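Local coordinates for DegV family protein (Thermus thermophilus, PDB 2DT8), which binds fatty acids, with a palmitic acid held in this structure, and carries a zinc ion, its wider cellular role being unsettled, at residues A[42-45]-A[46-49]; A[216-219]-A[220-224]. All blocks are in the same frame, centred on the assembly; numbering follows the deposited sequence.

Contact 1 (A[42-45]-A[46-49])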
loop_
_atom_site.group_PDB
_atom_site.type_symbol
_atom_site.label_atom_id
_atom_site.label_comp_id
_atom_site.label_asym_id
_atom_site.label_seq_id
_atom_site.Cartn_x
_atom_site.Cartn_y
_atom_site.Cartn_z
ATOM N N GLU A 42 1.615 -17.817 1.028
ATOM C CA GLU A 42 2.682 -18.723 1.391
ATOM C C GLU A 42 3.750 -18.247 2.347
ATOM O O GLU A 42 4.635 -19.023 2.703
ATOM C CB GLU A 42 3.381 -19.205 0.127
ATOM C CG GLU A 42 2.489 -19.867 -0.889
ATOM C CD GLU A 42 3.302 -20.443 -2.019
ATOM O OE1 GLU A 42 3.953 -19.665 -2.746
ATOM O OE2 GLU A 42 3.310 -21.681 -2.174
ATOM N N ILE A 43 3.679 -16.960 2.738
ATOM C CA ILE A 43 4.635 -16.411 3.676
ATOM C C ILE A 43 4.021 -15.212 4.387
ATOM O O ILE A 43 3.053 -14.638 3.905
ATOM C CB ILE A 43 5.943 -16.010 2.933
ATOM C CG1 ILE A 43 7.037 -15.678 3.957
ATOM C CG2 ILE A 43 5.678 -14.830 1.984
ATOM C CD1 ILE A 43 8.438 -15.788 3.426
ATOM N N THR A 44 4.611 -14.973 5.590
ATOM C CA THR A 44 4.179 -13.851 6.424
ATOM C C THR A 44 5.352 -12.975 6.852
ATOM O O THR A 44 6.504 -13.402 6.807
ATOM C CB THR A 44 3.538 -14.335 7.739
ATOM O OG1 THR A 44 4.569 -14.859 8.588
ATOM C CG2 THR A 44 2.501 -15.426 7.484
ATOM N N PRO A 45 5.072 -11.725 7.257
ATOM C CA PRO A 45 6.146 -10.834 7.708
ATOM C C PRO A 45 6.894 -11.451 8.903
ATOM O O PRO A 45 8.121 -11.382 8.984
ATOM C CB PRO A 45 5.399 -9.570 8.103
ATOM C CG PRO A 45 4.276 -9.540 7.069
ATOM C CD PRO A 45 3.814 -10.977 7.043
ATOM N N THR A 46 6.150 -12.068 9.817
ATOM C CA THR A 46 6.750 -12.679 11.004
ATOM C C THR A 46 7.780 -13.737 10.625
ATOM O O THR A 46 8.860 -13.804 11.228
ATOM C CB THR A 46 5.663 -13.313 11.896
ATOM O OG1 THR A 46 4.818 -12.279 12.414
ATOM C CG2 THR A 46 6.291 -14.074 13.064
ATOM N N GLU A 47 7.458 -14.557 9.626
ATOM C CA GLU A 47 8.382 -15.598 9.188
ATOM C C GLU A 47 9.653 -15.002 8.607
ATOM O O GLU A 47 10.750 -15.501 8.855
ATOM C CB GLU A 47 7.715 -16.514 8.157
ATOM C CG GLU A 47 6.660 -17.403 8.781
ATOM C CD GLU A 47 5.822 -18.142 7.753
ATOM O OE1 GLU A 47 5.378 -17.517 6.767
ATOM O OE2 GLU A 47 5.604 -19.351 7.948
ATOM N N ILE A 48 9.507 -13.947 7.813
ATOM C CA ILE A 48 10.653 -13.284 7.220
ATOM C C ILE A 48 11.583 -12.728 8.294
ATOM O O ILE A 48 12.798 -12.942 8.243
ATOM C CB ILE A 48 10.190 -12.124 6.321
ATOM C CG1 ILE A 48 9.532 -12.701 5.067
ATOM C CG2 ILE A 48 11.367 -11.207 5.969
ATOM C CD1 ILE A 48 8.747 -11.684 4.259
ATOM N N PHE A 49 11.019 -12.034 9.277
ATOM C CA PHE A 49 11.850 -11.447 10.317
ATOM C C PHE A 49 12.534 -12.478 11.217
ATOM O O PHE A 49 13.608 -12.253 11.758
ATOM C CB PHE A 49 11.043 -10.424 11.123
ATOM C CG PHE A 49 10.414 -9.357 10.261
ATOM C CD1 PHE A 49 11.101 -8.854 9.156
ATOM C CD2 PHE A 49 9.145 -8.867 10.536
ATOM C CE1 PHE A 49 10.527 -7.880 8.330
ATOM C CE2 PHE A 49 8.563 -7.890 9.715
ATOM C CZ PHE A 49 9.259 -7.400 8.612
#
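T44 and E47 form a capping box at the start of helix 45-53. T44 is the N-cap residue. Its OG1 accepts from the backbone N of E47 at 3.1 Å, and the bond is fairly straight (160°). With chi1 at 72°, OG1 sits between the backbone N and the carbonyl carbon of T44, within reach of the E47 amide. E47 returns the bond. Its chain, extended beyond CG, crosses the T44 side chain at about a right angle, and OE1 accepts from T44 N at 2.9 Å. That bond is more bent, at 133°, and uses the anti lone pair of OE1. T44 OG1 also lies 3.3 Å from E47 OE1.

The carbonyls then enter the regular helix pattern. T44 O accepts from I48 N, and P45 O accepts from F49 N at 3.0 Å. P45 O also sits over one face of the F49 ring, offset toward its rim. P45, in the first turn, has no N-H to offer.

Apolar contacts flank the cap. I43 crosses I48 at about a right angle, with I43 CD1 3.7 Å from I48 CG1. Both side chains also rest on V30 and L32 of strand 24-32 and on A262 of helix 262-268. P45 CB meets F49 CE2 at 3.9 Å. E42 OE1 is bonded instead to R38 N, in strand 35-38.

The box gives the first-turn amide of E47 an acceptor that no preceding helical turn supplies, and ties T44 N to the E47 carboxylate. A negative carboxylate here is probably favoured by the helix dipole.

Contact 2 (A[216-219]-A[220-224])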
loop_
_atom_site.group_PDB
_atom_site.type_symbol
_atom_site.label_atom_id
_atom_site.label_comp_id
_atom_site.label_asym_id
_atom_site.label_seq_id
_atom_site.Cartn_x
_atom_site.Cartn_y
_atom_site.Cartn_z
ATOM N N ARG A 216 -4.161 16.012 11.611
ATOM C CA ARG A 216 -5.114 17.083 11.872
ATOM C C ARG A 216 -4.927 18.220 10.865
ATOM O O ARG A 216 -5.907 18.774 10.362
ATOM C CB ARG A 216 -4.950 17.611 13.299
ATOM C CG ARG A 216 -5.543 16.708 14.369
ATOM C CD ARG A 216 -5.344 17.328 15.750
ATOM N NE ARG A 216 -5.884 16.511 16.835
ATOM C CZ ARG A 216 -7.174 16.432 17.149
ATOM N NH1 ARG A 216 -8.074 17.121 16.462
ATOM N NH2 ARG A 216 -7.564 15.662 18.158
ATOM N N ALA A 217 -3.675 18.564 10.575
ATOM C CA ALA A 217 -3.375 19.622 9.612
ATOM C C ALA A 217 -3.937 19.249 8.240
ATOM O O ALA A 217 -4.573 20.071 7.575
ATOM C CB ALA A 217 -1.876 19.846 9.521
ATOM N N TRP A 218 -3.704 18.009 7.818
ATOM C CA TRP A 218 -4.209 17.534 6.528
ATOM C C TRP A 218 -5.741 17.443 6.506
ATOM O O TRP A 218 -6.377 17.737 5.486
ATOM C CB TRP A 218 -3.635 16.142 6.211
ATOM C CG TRP A 218 -4.252 15.498 5.010
ATOM C CD1 TRP A 218 -3.876 15.659 3.705
ATOM C CD2 TRP A 218 -5.402 14.646 4.994
ATOM N NE1 TRP A 218 -4.721 14.961 2.882
ATOM C CE2 TRP A 218 -5.666 14.323 3.643
ATOM C CE3 TRP A 218 -6.231 14.109 5.989
ATOM C CZ2 TRP A 218 -6.734 13.512 3.260
ATOM C CZ3 TRP A 218 -7.295 13.299 5.611
ATOM C CH2 TRP A 218 -7.534 13.003 4.253
ATOM N N ALA A 219 -6.326 17.038 7.632
ATOM C CA ALA A 219 -7.774 16.843 7.758
ATOM C C ALA A 219 -8.652 18.094 7.711
ATOM O O ALA A 219 -9.868 17.988 7.506
ATOM C CB ALA A 219 -8.071 16.071 9.050
ATOM N N GLU A 220 -8.083 19.205 7.837
ATOM C CA GLU A 220 -8.855 20.447 7.875
ATOM C C GLU A 220 -9.889 20.587 6.757
ATOM O O GLU A 220 -9.553 20.559 5.575
ATOM C CB GLU A 220 -7.905 21.641 7.847
ATOM C CG GLU A 220 -8.550 22.961 8.226
ATOM C CD GLU A 220 -8.853 23.036 9.705
ATOM O OE1 GLU A 220 -8.159 22.349 10.482
ATOM O OE2 GLU A 220 -9.773 23.788 10.094
ATOM N N GLY A 221 -11.048 21.022 7.207
ATOM C CA GLY A 221 -12.136 21.215 6.257
ATOM C C GLY A 221 -12.824 19.996 5.661
ATOM O O GLY A 221 -13.790 20.139 4.912
ATOM N N ARG A 222 -12.358 18.795 5.988
ATOM C CA ARG A 222 -12.954 17.589 5.429
ATOM C C ARG A 222 -14.103 17.062 6.289
ATOM O O ARG A 222 -13.991 16.965 7.514
ATOM C CB ARG A 222 -11.865 16.519 5.249
ATOM C CG ARG A 222 -10.700 16.975 4.360
ATOM C CD ARG A 222 -9.530 15.988 4.402
ATOM N NE ARG A 222 -8.300 16.599 3.904
ATOM C CZ ARG A 222 -7.956 16.669 2.620
ATOM N NH1 ARG A 222 -8.745 16.152 1.690
ATOM N NH2 ARG A 222 -6.824 17.268 2.271
ATOM N N LYS A 223 -15.226 16.673 5.611
ATOM C CA LYS A 223 -16.390 16.212 6.371
ATOM C C LYS A 223 -16.525 14.705 6.563
ATOM O O LYS A 223 -17.386 14.247 7.318
ATOM C CB LYS A 223 -17.669 16.713 5.720
ATOM C CG LYS A 223 -17.886 18.188 5.850
ATOM C CD LYS A 223 -19.125 18.579 5.088
ATOM C CE LYS A 223 -19.836 19.694 5.808
ATOM N NZ LYS A 223 -21.031 20.120 5.032
ATOM N N ARG A 224 -15.814 13.969 5.594
ATOM C CA ARG A 224 -15.859 12.513 5.615
ATOM C C ARG A 224 -14.464 12.000 5.325
ATOM O O ARG A 224 -13.929 12.217 4.234
ATOM C CB ARG A 224 -16.811 11.980 4.550
ATOM C CG ARG A 224 -18.252 12.446 4.674
ATOM C CD ARG A 224 -19.082 11.861 3.538
ATOM N NE ARG A 224 -19.101 10.400 3.581
ATOM C CZ ARG A 224 -19.577 9.623 2.613
ATOM N NH1 ARG A 224 -20.078 10.160 1.505
ATOM N NH2 ARG A 224 -19.559 8.305 2.755
HETATM O O HOH W 1 -8.168 19.479 11.317
HETATM O O HOH W 2 -7.493 20.201 3.700
HETATM O O HOH W 3 -11.899 17.088 9.178
#
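R222 folds back over the end of helix 204-219 and lays its guanidinium flat on the indole of W218. The planes are 7° apart and the centres 3.8 Å apart. R222 CZ stands over the six-membered ring as a cation-pi contact. R222 CD adds a CH-pi contact to the same ring, 3.8 Å from its centroid. W218 CG is anti to the backbone N (chi1 172°), which places one face of the indole against the guanidinium.

The same guanidinium grips the helix end by its edge. R222 NE donates to W218 O at 2.7 Å, nearly straight at 169°, with the oxygen in the guanidinium plane. R222 NH2 adds a weak bond to that oxygen. The neighbouring W218 NE1 and R222 NH2 are both donors and do not bond to each other.

A type II turn from A219 to R222 brings the arginine back. It is closed by R222 N to A219 O at 3.0 Å. G221 takes a positive phi, as is usual for glycine at the third position of a type II turn. Three waters bridge the helix end and the turn. One joins W218 O to E220 O, one joins A219 O to R222 O, and one joins R216 O to the E220 carboxylate.

Further out, D152 and S279 hold R222 NH1, the former by a salt bridge. D152 also takes a weak hydrogen bond from W218 NE1, and F154 meets the indole.

A carbonyl at the helix end thus gains a charged donor. The stack, the in-plane bond to W218 O and the D152 salt bridge together probably restrict the guanidinium's rotation, and the carboxylate would favour its positive charge.

How the contacts relate
Contact 1 opens helix 45-53, and contact 2 closes helix 204-219. They share no element and do not touch. Their centres are about 36 Å apart, on opposite sides of the chain's centre. Contact 1 is partly buried, with apolar residues turned to strand 24-32 and helix 262-268. Contact 2 is a surface contact, bridged by water and leading into strand 225-231. The chemistry follows the helix end. At the helix N-terminus side-chain oxygens accept from backbone N-H groups; at the helix C-terminus an arginine, a turn amide and waters donate to carbonyls. A cation-pi stack carries much of contact 2, while aliphatic contacts flank contact 1. Neither lies at the zinc site.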